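Local coordinates for cGAS/DncV-like nucleotidyltransferase in E. coli homolog (Elizabethkingia meningoseptica ATCC 13253 = NBRC 12535, PDB 6E0O), which synthesises cyclic dinucleotide second messengers from nucleoside triphosphates, probably including 3',3'-c-di-AMP and with magnesium as cofactor, as the signal of a CBASS antiphage defence system, at residues E155-Y160 against S169-H174; M66-A71 against P139-K144; T148-E153 against N261-L266. All coordinates share one frame; numbering follows the deposited sequence.

Overall arrangement
Following the chain from the N terminus, strand 62-68 opens contact 2, which closes when strand 135-147 returns beside it after an excursion that includes helix 98-113. The hairpin turn after strand 135-147 then opens contact 3 at 148-153, a loop closed only at 261-266, with 107 residues between the two segments. Contact 1 is nested inside this long loop: strand 152-160 meets residues 169-174, where the last strand of the sheet gives way to helix 171-184. Contacts 1 and 2 thus share the nucleotidyltransferase sheet and are joined by backbone pairing of strands 135-147 and 152-160. Contact 3 ties the hairpin to a late loop, which also meets contact 1 through F264 and F170.

Contact 1. Residues E155-Y160 against S169-H174; sequences EGIKFY and SFPEQH. With nucleotides of chain B.
A bend at the second torsion of Q173 (chi2 91°) turns its amide back to the strand, where NE2 donates to the backbone O of E155 at 3.0 Å. The bond is nearly straight (168° at the hydrogen) and E155 O lies in the plane of the Q173 amide, although the donor itself is tilted from the plane of the E155 carbonyl. In I157, CG1 stands between the backbone N and the carbonyl carbon (chi1 56°), which carries it over to S169 CB and to the ring of P171, whose CD is 4.0 Å from CG1.

Beneath these side chains I157 and S169 form an antiparallel hydrogen-bonded pair: I157 N reaches S169 O at 2.9 Å, and S169 N returns the bond to I157 O at 3.0 Å. S169 O also receives a CA-H...O contact from G156 CA at 3.3 Å. Because G156 has no CB, CD2 of F170 can come within 3.6 Å of G156 CA; E155 O lies at the edge of the same ring. F170 occupies the N-cap position of helix 171-184, and its ring also meets that of F264.

Nucleotide A2 of chain B lies beside the same strand. F159 presents a ring edge to the face of the adenine, a T-shaped arrangement in which CE1 of F159 is 3.4 Å from C2 of the base. S169 CB lies 3.1 Å from N1 of the adenine. I157 and P171 both also touch Q47, a residue probably involved in ATP binding.

The backbone pair and the Q173 amide therefore fix the turn from sheet into helix, while S169 and F159 are held against the adenine, S169 at its N1 edge with at most a weak polar bond to the ligand through OG.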
loop_
_atom_site.group_PDB
_atom_site.type_symbol
_atom_site.label_atom_id
_atom_site.label_comp_id
_atom_site.label_asym_id
_atom_site.label_seq_id
_atom_site.Cartn_x
_atom_site.Cartn_y
_atom_site.Cartn_z
ATOM N N GLU A 155 -11.720 8.381 -10.947
ATOM C CA GLU A 155 -10.459 8.426 -11.668
ATOM C C GLU A 155 -9.356 7.817 -10.815
ATOM O O GLU A 155 -9.179 8.190 -9.646
ATOM C CB GLU A 155 -10.075 9.851 -12.062
ATOM C CG GLU A 155 -8.795 9.866 -12.862
ATOM C CD GLU A 155 -8.378 11.243 -13.315
ATOM O OE1 GLU A 155 -9.266 12.058 -13.653
ATOM O OE2 GLU A 155 -7.157 11.501 -13.336
ATOM N N GLY A 156 -8.604 6.906 -11.421
ATOM C CA GLY A 156 -7.438 6.301 -10.815
ATOM C C GLY A 156 -6.372 6.073 -11.855
ATOM O O GLY A 156 -6.205 6.885 -12.772
ATOM N N ILE A 157 -5.650 4.963 -11.729
ATOM C CA ILE A 157 -4.565 4.634 -12.638
ATOM C C ILE A 157 -4.741 3.203 -13.105
ATOM O O ILE A 157 -5.350 2.368 -12.431
ATOM C CB ILE A 157 -3.172 4.814 -12.004
ATOM C CG1 ILE A 157 -3.030 3.992 -10.720
ATOM C CG2 ILE A 157 -2.919 6.293 -11.744
ATOM C CD1 ILE A 157 -1.619 3.993 -10.170
ATOM N N LYS A 158 -4.165 2.923 -14.268
ATOM C CA LYS A 158 -4.153 1.573 -14.805
ATOM C C LYS A 158 -2.822 1.273 -15.476
ATOM O O LYS A 158 -2.192 2.147 -16.080
ATOM C CB LYS A 158 -5.286 1.367 -15.805
ATOM C CG LYS A 158 -5.156 2.131 -17.083
ATOM C CD LYS A 158 -6.263 1.720 -18.045
ATOM C CE LYS A 158 -6.170 2.494 -19.336
ATOM N NZ LYS A 158 -7.310 2.152 -20.231
ATOM N N PHE A 159 -2.396 0.027 -15.350
ATOM C CA PHE A 159 -1.228 -0.451 -16.060
ATOM C C PHE A 159 -1.412 -1.942 -16.287
ATOM O O PHE A 159 -2.415 -2.530 -15.879
ATOM C CB PHE A 159 0.066 -0.090 -15.331
ATOM C CG PHE A 159 0.179 -0.654 -13.954
ATOM C CD1 PHE A 159 -0.318 0.036 -12.862
ATOM C CD2 PHE A 159 0.836 -1.855 -13.741
ATOM C CE1 PHE A 159 -0.186 -0.473 -11.583
ATOM C CE2 PHE A 159 0.972 -2.371 -12.469
ATOM C CZ PHE A 159 0.461 -1.680 -11.384
ATOM N N TYR A 160 -0.450 -2.547 -16.963
ATOM C CA TYR A 160 -0.501 -3.963 -17.276
ATOM C C TYR A 160 0.747 -4.639 -16.744
ATOM O O TYR A 160 1.848 -4.105 -16.867
ATOM C CB TYR A 160 -0.638 -4.170 -18.778
ATOM C CG TYR A 160 -1.900 -3.513 -19.288
ATOM C CD1 TYR A 160 -1.920 -2.162 -19.621
ATOM C CD2 TYR A 160 -3.082 -4.228 -19.388
ATOM C CE1 TYR A 160 -3.075 -1.554 -20.067
ATOM C CE2 TYR A 160 -4.244 -3.631 -19.837
ATOM C CZ TYR A 160 -4.235 -2.293 -20.177
ATOM O OH TYR A 160 -5.390 -1.690 -20.621
ATOM N N SER A 169 -5.875 0.935 -9.799
ATOM C CA SER A 169 -5.713 1.415 -8.439
ATOM C C SER A 169 -6.334 2.800 -8.352
ATOM O O SER A 169 -6.425 3.521 -9.346
ATOM C CB SER A 169 -4.224 1.445 -8.040
ATOM O OG SER A 169 -4.072 1.635 -6.650
ATOM N N PHE A 170 -6.720 3.171 -7.135
ATOM C CA PHE A 170 -7.270 4.488 -6.819
ATOM C C PHE A 170 -6.481 5.040 -5.643
ATOM O O PHE A 170 -7.009 5.200 -4.535
ATOM C CB PHE A 170 -8.777 4.406 -6.556
ATOM C CG PHE A 170 -9.535 3.930 -7.756
ATOM C CD1 PHE A 170 -9.726 2.582 -7.969
ATOM C CD2 PHE A 170 -9.980 4.822 -8.709
ATOM C CE1 PHE A 170 -10.382 2.129 -9.096
ATOM C CE2 PHE A 170 -10.637 4.379 -9.846
ATOM C CZ PHE A 170 -10.831 3.032 -10.042
ATOM N N PRO A 171 -5.191 5.335 -5.857
ATOM C CA PRO A 171 -4.327 5.717 -4.731
ATOM C C PRO A 171 -4.737 7.000 -4.052
ATOM O O PRO A 171 -4.477 7.151 -2.856
ATOM C CB PRO A 171 -2.933 5.834 -5.367
ATOM C CG PRO A 171 -3.201 6.053 -6.857
ATOM C CD PRO A 171 -4.437 5.218 -7.127
ATOM N N GLU A 172 -5.324 7.951 -4.778
ATOM C CA GLU A 172 -5.698 9.210 -4.146
ATOM C C GLU A 172 -6.841 8.999 -3.163
ATOM O O GLU A 172 -6.807 9.502 -2.037
ATOM C CB GLU A 172 -6.070 10.243 -5.214
ATOM C CG GLU A 172 -4.937 10.565 -6.168
ATOM C CD GLU A 172 -3.714 11.110 -5.459
ATOM O OE1 GLU A 172 -3.883 11.898 -4.512
ATOM O OE2 GLU A 172 -2.579 10.760 -5.843
ATOM N N GLN A 173 -7.873 8.273 -3.585
ATOM C CA GLN A 173 -9.005 8.003 -2.712
ATOM C C GLN A 173 -8.603 7.109 -1.542
ATOM O O GLN A 173 -9.091 7.283 -0.419
ATOM C CB GLN A 173 -10.119 7.368 -3.539
ATOM C CG GLN A 173 -10.660 8.264 -4.666
ATOM C CD GLN A 173 -9.967 8.122 -6.030
ATOM O OE1 GLN A 173 -8.801 7.746 -6.130
ATOM N NE2 GLN A 173 -10.701 8.440 -7.087
ATOM N N HIS A 174 -7.727 6.139 -1.792
ATOM C CA HIS A 174 -7.154 5.337 -0.722
ATOM C C HIS A 174 -6.440 6.221 0.294
ATOM O O HIS A 174 -6.659 6.107 1.510
ATOM C CB HIS A 174 -6.170 4.350 -1.348
ATOM C CG HIS A 174 -5.536 3.420 -0.373
ATOM N ND1 HIS A 174 -5.933 2.109 -0.240
ATOM C CD2 HIS A 174 -4.516 3.599 0.495
ATOM C CE1 HIS A 174 -5.197 1.526 0.692
ATOM N NE2 HIS A 174 -4.327 2.408 1.150
ATOM P P A B 2 3.265 -6.489 -5.506
ATOM O OP1 A B 2 2.263 -6.745 -6.574
ATOM O OP2 A B 2 4.413 -7.422 -5.348
ATOM O "O5'" A B 2 3.860 -5.028 -5.743
ATOM C "C5'" A B 2 4.865 -4.788 -6.726
ATOM C "C4'" A B 2 4.872 -3.347 -7.173
ATOM O "O4'" A B 2 3.667 -3.093 -7.943
ATOM C "C3'" A B 2 4.887 -2.318 -6.046
ATOM O "O3'" A B 2 5.647 -1.174 -6.432
ATOM C "C2'" A B 2 3.417 -1.947 -5.899
ATOM O "O2'" A B 2 3.183 -0.655 -5.375
ATOM C "C1'" A B 2 2.908 -2.068 -7.334
ATOM N N9 A B 2 1.499 -2.454 -7.403
ATOM C C8 A B 2 0.967 -3.698 -7.152
ATOM N N7 A B 2 -0.333 -3.756 -7.282
ATOM C C5 A B 2 -0.688 -2.460 -7.629
ATOM C C6 A B 2 -1.930 -1.855 -7.901
ATOM N N6 A B 2 -3.106 -2.486 -7.878
ATOM N N1 A B 2 -1.907 -0.553 -8.224
ATOM C C2 A B 2 -0.752 0.110 -8.255
ATOM N N3 A B 2 0.478 -0.345 -8.020
ATOM C C4 A B 2 0.436 -1.649 -7.710
#

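Contact 2. Residues M66-A71 against P139-K144; sequences MRYDDA and PCFVLK
C140 links M66 and Y68 through its backbone, the ladder of two parallel strands. C140 N donates to M66 O at 3.0 Å, through a bent bond, and Y68 N donates to C140 O at 2.8 Å. P139 CA adds a CA-H...O contact to the same M66 O. Beyond Y68 the strands, whose axes diverge by 51°, part far enough for a water to enter: it donates to Y68 O at 2.7 Å and accepts from V142 N at 2.9 Å, replacing the next direct rung.

Side chains reinforce the pairing. The ring of F141 turns its edge to Y68 O, with CD1 3.5 Å away, while its CE1 lies alongside Y68 CB. V142 sends one branch, CG2, between R67 and D69, touching R67 CD and D69 CB, each at 3.7 Å.

That notch is held by a salt bridge within the first strand and its exit. R67 is extended to CD, then bends at chi3 (66°), bringing NE to D69 OD2 at 2.8 Å, on the anti lone pair and close to the guanidinium plane. T43 OG1 from strand 42-47 also bonds to D69 OD2, and the Y68 hydroxyl pairs with R41.

M66, P139 and F141 face helix 98-113, with M66 also touching helix 21-38. On the reverse face C140 meets I157. Strands 62-68 and 135-147 lie between strands 42-47 and 152-160, and bring together D63 and D136, both assigned to magnesium binding, as expected of a nucleotidyltransferase core.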
loop_
_atom_site.group_PDB
_atom_site.type_symbol
_atom_site.label_atom_id
_atom_site.label_comp_id
_atom_site.label_asym_id
_atom_site.label_seq_id
_atom_site.Cartn_x
_atom_site.Cartn_y
_atom_site.Cartn_z
ATOM N N MET A 66 4.554 6.850 -12.064
ATOM C CA MET A 66 4.779 7.745 -13.196
ATOM C C MET A 66 3.585 7.602 -14.130
ATOM O O MET A 66 3.517 6.660 -14.925
ATOM C CB MET A 66 6.079 7.440 -13.921
ATOM C CG MET A 66 6.411 8.505 -14.952
ATOM S SD MET A 66 7.599 8.040 -16.207
ATOM C CE MET A 66 6.557 7.066 -17.278
ATOM N N ARG A 67 2.647 8.538 -14.037
ATOM C CA ARG A 67 1.403 8.483 -14.794
ATOM C C ARG A 67 1.574 9.274 -16.087
ATOM O O ARG A 67 1.669 10.508 -16.069
ATOM C CB ARG A 67 0.268 9.064 -13.954
ATOM C CG ARG A 67 -1.109 8.939 -14.592
ATOM C CD ARG A 67 -2.174 9.631 -13.751
ATOM N NE ARG A 67 -1.970 11.077 -13.698
ATOM C CZ ARG A 67 -2.575 11.877 -12.835
ATOM N NH1 ARG A 67 -3.424 11.367 -11.953
ATOM N NH2 ARG A 67 -2.322 13.175 -12.838
ATOM N N TYR A 68 1.632 8.565 -17.212
ATOM C CA TYR A 68 1.721 9.204 -18.513
ATOM C C TYR A 68 0.317 9.675 -18.847
ATOM O O TYR A 68 -0.598 8.862 -19.009
ATOM C CB TYR A 68 2.253 8.235 -19.566
ATOM C CG TYR A 68 2.558 8.967 -20.848
ATOM C CD1 TYR A 68 1.558 9.242 -21.767
ATOM C CD2 TYR A 68 3.837 9.429 -21.113
ATOM C CE1 TYR A 68 1.829 9.932 -22.930
ATOM C CE2 TYR A 68 4.119 10.124 -22.264
ATOM C CZ TYR A 68 3.114 10.374 -23.170
ATOM O OH TYR A 68 3.419 11.065 -24.318
ATOM N N ASP A 69 0.130 10.986 -18.928
ATOM C CA ASP A 69 -1.228 11.513 -18.904
ATOM C C ASP A 69 -1.389 12.747 -19.776
ATOM O O ASP A 69 -2.330 13.520 -19.566
ATOM C CB ASP A 69 -1.648 11.798 -17.471
ATOM C CG ASP A 69 -0.700 12.739 -16.765
ATOM O OD1 ASP A 69 0.098 13.410 -17.456
ATOM O OD2 ASP A 69 -0.753 12.810 -15.526
ATOM N N ASP A 70 -0.517 12.919 -20.766
ATOM C CA ASP A 70 -0.562 14.079 -21.643
ATOM C C ASP A 70 -1.936 14.279 -22.265
ATOM O O ASP A 70 -2.368 15.421 -22.442
ATOM C CB ASP A 70 0.507 13.900 -22.727
ATOM C CG ASP A 70 0.661 15.105 -23.615
ATOM O OD1 ASP A 70 0.855 16.220 -23.092
ATOM O OD2 ASP A 70 0.614 14.925 -24.850
ATOM N N ALA A 71 -2.650 13.192 -22.568
ATOM C CA ALA A 71 -3.957 13.315 -23.204
ATOM C C ALA A 71 -5.007 13.894 -22.261
ATOM O O ALA A 71 -5.970 14.523 -22.718
ATOM C CB ALA A 71 -4.427 11.948 -23.709
ATOM N N PRO A 139 5.121 2.840 -14.089
ATOM C CA PRO A 139 4.498 3.541 -15.220
ATOM C C PRO A 139 3.041 3.121 -15.350
ATOM O O PRO A 139 2.687 1.965 -15.110
ATOM C CB PRO A 139 5.337 3.096 -16.425
ATOM C CG PRO A 139 5.877 1.775 -16.029
ATOM C CD PRO A 139 6.120 1.850 -14.532
ATOM N N CYS A 140 2.195 4.072 -15.738
ATOM C CA CYS A 140 0.765 3.806 -15.824
ATOM C C CYS A 140 0.093 4.908 -16.626
ATOM O O CYS A 140 0.717 5.901 -17.004
ATOM C CB CYS A 140 0.130 3.698 -14.436
ATOM S SG CYS A 140 0.291 5.208 -13.449
ATOM N N PHE A 141 -1.195 4.702 -16.888
ATOM C CA PHE A 141 -2.059 5.659 -17.551
ATOM C C PHE A 141 -3.211 6.047 -16.626
ATOM O O PHE A 141 -3.478 5.390 -15.615
ATOM C CB PHE A 141 -2.663 5.042 -18.820
ATOM C CG PHE A 141 -1.673 4.736 -19.921
ATOM C CD1 PHE A 141 -0.815 5.705 -20.410
ATOM C CD2 PHE A 141 -1.644 3.481 -20.500
ATOM C CE1 PHE A 141 0.060 5.418 -21.447
ATOM C CE2 PHE A 141 -0.766 3.196 -21.535
ATOM C CZ PHE A 141 0.088 4.161 -21.996
ATOM N N VAL A 142 -3.901 7.130 -16.993
ATOM C CA VAL A 142 -5.154 7.488 -16.343
ATOM C C VAL A 142 -6.206 6.421 -16.590
ATOM O O VAL A 142 -6.328 5.876 -17.695
ATOM C CB VAL A 142 -5.643 8.845 -16.875
ATOM C CG1 VAL A 142 -7.053 9.161 -16.381
ATOM C CG2 VAL A 142 -4.690 9.950 -16.491
ATOM N N LEU A 143 -6.981 6.133 -15.552
ATOM C CA LEU A 143 -8.103 5.212 -15.609
ATOM C C LEU A 143 -9.363 5.914 -15.132
ATOM O O LEU A 143 -9.343 6.604 -14.109
ATOM C CB LEU A 143 -7.863 4.026 -14.680
ATOM C CG LEU A 143 -9.065 3.111 -14.444
ATOM C CD1 LEU A 143 -9.328 2.287 -15.688
ATOM C CD2 LEU A 143 -8.855 2.231 -13.226
ATOM N N LYS A 144 -10.470 5.695 -15.838
ATOM C CA LYS A 144 -11.780 6.129 -15.375
ATOM C C LYS A 144 -12.706 4.929 -15.357
ATOM O O LYS A 144 -12.800 4.208 -16.355
ATOM C CB LYS A 144 -12.334 7.244 -16.254
ATOM C CG LYS A 144 -11.442 8.461 -16.172
ATOM C CD LYS A 144 -11.960 9.645 -16.928
ATOM C CE LYS A 144 -11.080 10.838 -16.615
ATOM N NZ LYS A 144 -11.502 12.052 -17.346
HETATM O O HOH W 1 -3.237 8.496 -19.446
#

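Contact 3. Residues T148-E153 against N261-L266; sequences TLQSVE and NRLFWL
L149 and Q150 reach from a beta-hairpin turn with a G1 bulge, where S151 and V152 both face S147, to the loop 261-266. L149 buries more surface than any other residue of the contact. Its CB sits 3.6 Å from L263 O, and CG rides above the six-membered ring of W265. An off-staggered chi1 of -95° accompanies the split of the two methyl groups: CD1 lies over one face of the indole, 3.5 Å from the centroid of the five-membered ring, in a CH-pi contact, while CD2 turns along the loop backbone to meet F264 N at 3.7 Å.

Q150 serves the earlier part of the loop. Its extended chain crosses L263, setting CD 3.6 Å from L263 CD2, and its amide NE2 donates to R262 O at 3.0 Å. The hydrogen bond bends modestly (155°), but the donor stands well above the carbonyl plane, 79° out of it, and so misses the lone pairs.

The loop is itself braced by an Asx turn, N261 OD1 accepting from L263 N. This side chain also touches F170 and Q173, so the loop is wedged between the hairpin and the start of helix 171-184. S147 OG bonds both Q150 N and L263 O, and a water completes the junction, accepting from L149 N at 3.1 Å and donating to L263 O at 2.8 Å.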
loop_
_atom_site.group_PDB
_atom_site.type_symbol
_atom_site.label_atom_id
_atom_site.label_comp_id
_atom_site.label_asym_id
_atom_site.label_seq_id
_atom_site.Cartn_x
_atom_site.Cartn_y
_atom_site.Cartn_z
ATOM N N THR A 148 -20.216 1.428 -8.731
ATOM C CA THR A 148 -21.601 1.234 -8.315
ATOM C C THR A 148 -21.778 1.531 -6.831
ATOM O O THR A 148 -22.854 1.976 -6.413
ATOM C CB THR A 148 -22.084 -0.178 -8.653
ATOM O OG1 THR A 148 -21.260 -1.154 -8.009
ATOM C CG2 THR A 148 -22.051 -0.406 -10.152
ATOM N N LEU A 149 -20.734 1.317 -6.025
ATOM C CA LEU A 149 -20.844 1.596 -4.597
ATOM C C LEU A 149 -21.199 3.053 -4.351
ATOM O O LEU A 149 -22.044 3.362 -3.502
ATOM C CB LEU A 149 -19.534 1.254 -3.895
ATOM C CG LEU A 149 -19.418 -0.130 -3.263
ATOM C CD1 LEU A 149 -19.607 -1.226 -4.296
ATOM C CD2 LEU A 149 -18.074 -0.275 -2.555
ATOM N N GLN A 150 -20.562 3.964 -5.081
ATOM C CA GLN A 150 -20.815 5.390 -4.939
ATOM C C GLN A 150 -21.625 5.978 -6.085
ATOM O O GLN A 150 -21.932 7.171 -6.056
ATOM C CB GLN A 150 -19.493 6.149 -4.786
ATOM C CG GLN A 150 -18.787 5.862 -3.473
ATOM C CD GLN A 150 -17.622 6.792 -3.221
ATOM O OE1 GLN A 150 -17.599 7.927 -3.704
ATOM N NE2 GLN A 150 -16.641 6.314 -2.463
ATOM N N SER A 151 -21.987 5.176 -7.081
ATOM C CA SER A 151 -22.754 5.648 -8.232
ATOM C C SER A 151 -22.106 6.875 -8.870
ATOM O O SER A 151 -22.762 7.879 -9.160
ATOM C CB SER A 151 -24.212 5.925 -7.855
ATOM O OG SER A 151 -24.855 4.753 -7.385
ATOM N N VAL A 152 -20.795 6.792 -9.093
ATOM C CA VAL A 152 -20.066 7.876 -9.742
ATOM C C VAL A 152 -18.916 7.292 -10.545
ATOM O O VAL A 152 -18.394 6.218 -10.232
ATOM C CB VAL A 152 -19.519 8.918 -8.735
ATOM C CG1 VAL A 152 -20.642 9.545 -7.933
ATOM C CG2 VAL A 152 -18.474 8.282 -7.824
ATOM N N GLU A 153 -18.506 8.023 -11.581
ATOM C CA GLU A 153 -17.245 7.726 -12.243
ATOM C C GLU A 153 -16.102 8.178 -11.349
ATOM O O GLU A 153 -16.129 9.279 -10.788
ATOM C CB GLU A 153 -17.162 8.444 -13.587
ATOM C CG GLU A 153 -15.913 8.063 -14.379
ATOM C CD GLU A 153 -15.788 8.810 -15.689
ATOM O OE1 GLU A 153 -15.500 10.024 -15.657
ATOM O OE2 GLU A 153 -15.976 8.179 -16.748
ATOM N N ASN A 261 -10.565 2.888 -0.568
ATOM C CA ASN A 261 -11.072 3.893 -1.497
ATOM C C ASN A 261 -12.593 4.012 -1.476
ATOM O O ASN A 261 -13.120 4.980 -2.029
ATOM C CB ASN A 261 -10.564 3.622 -2.918
ATOM C CG ASN A 261 -10.973 2.264 -3.452
ATOM O OD1 ASN A 261 -12.118 1.848 -3.327
ATOM N ND2 ASN A 261 -10.026 1.567 -4.054
ATOM N N ARG A 262 -13.303 3.057 -0.881
ATOM C CA ARG A 262 -14.762 3.062 -0.763
ATOM C C ARG A 262 -15.473 3.036 -2.108
ATOM O O ARG A 262 -16.688 3.288 -2.174
ATOM C CB ARG A 262 -15.287 4.222 0.093
ATOM C CG ARG A 262 -15.099 4.002 1.572
ATOM C CD ARG A 262 -15.875 5.010 2.399
ATOM N NE ARG A 262 -16.239 4.455 3.698
ATOM C CZ ARG A 262 -16.490 5.179 4.784
ATOM N NH1 ARG A 262 -16.412 6.501 4.740
ATOM N NH2 ARG A 262 -16.811 4.574 5.919
ATOM N N LEU A 263 -14.752 2.736 -3.181
ATOM C CA LEU A 263 -15.329 2.693 -4.512
ATOM C C LEU A 263 -15.628 1.281 -4.971
ATOM O O LEU A 263 -16.481 1.100 -5.844
ATOM C CB LEU A 263 -14.364 3.327 -5.516
ATOM C CG LEU A 263 -14.148 4.828 -5.342
ATOM C CD1 LEU A 263 -12.914 5.262 -6.101
ATOM C CD2 LEU A 263 -15.373 5.587 -5.814
ATOM N N PHE A 264 -14.938 0.288 -4.413
ATOM C CA PHE A 264 -15.046 -1.098 -4.835
ATOM C C PHE A 264 -14.964 -1.990 -3.611
ATOM O O PHE A 264 -14.461 -1.589 -2.558
ATOM C CB PHE A 264 -13.982 -1.410 -5.880
ATOM C CG PHE A 264 -14.153 -0.597 -7.120
ATOM C CD1 PHE A 264 -15.083 -0.967 -8.072
ATOM C CD2 PHE A 264 -13.440 0.571 -7.305
ATOM C CE1 PHE A 264 -15.276 -0.213 -9.204
ATOM C CE2 PHE A 264 -13.629 1.336 -8.440
ATOM C CZ PHE A 264 -14.551 0.944 -9.387
ATOM N N TRP A 265 -15.505 -3.191 -3.762
ATOM C CA TRP A 265 -15.547 -4.149 -2.677
ATOM C C TRP A 265 -14.189 -4.812 -2.501
ATOM O O TRP A 265 -13.506 -5.135 -3.475
ATOM C CB TRP A 265 -16.565 -5.246 -2.983
ATOM C CG TRP A 265 -17.990 -4.824 -3.056
ATOM C CD1 TRP A 265 -18.805 -4.894 -4.150
ATOM C CD2 TRP A 265 -18.789 -4.289 -1.993
ATOM N NE1 TRP A 265 -20.058 -4.432 -3.835
ATOM C CE2 TRP A 265 -20.077 -4.057 -2.517
ATOM C CE3 TRP A 265 -18.546 -3.989 -0.651
ATOM C CZ2 TRP A 265 -21.113 -3.527 -1.749
ATOM C CZ3 TRP A 265 -19.575 -3.459 0.109
ATOM C CH2 TRP A 265 -20.843 -3.241 -0.440
ATOM N N LEU A 266 -13.826 -5.070 -1.246
ATOM C CA LEU A 266 -12.578 -5.773 -0.971
ATOM C C LEU A 266 -12.623 -7.193 -1.512
ATOM O O LEU A 266 -11.645 -7.672 -2.100
ATOM C CB LEU A 266 -12.316 -5.784 0.529
ATOM C CG LEU A 266 -10.999 -6.418 0.960
ATOM C CD1 LEU A 266 -9.806 -5.748 0.320
ATOM C CD2 LEU A 266 -10.880 -6.388 2.489
HETATM O O HOH W 2 -18.456 -0.297 -7.294
#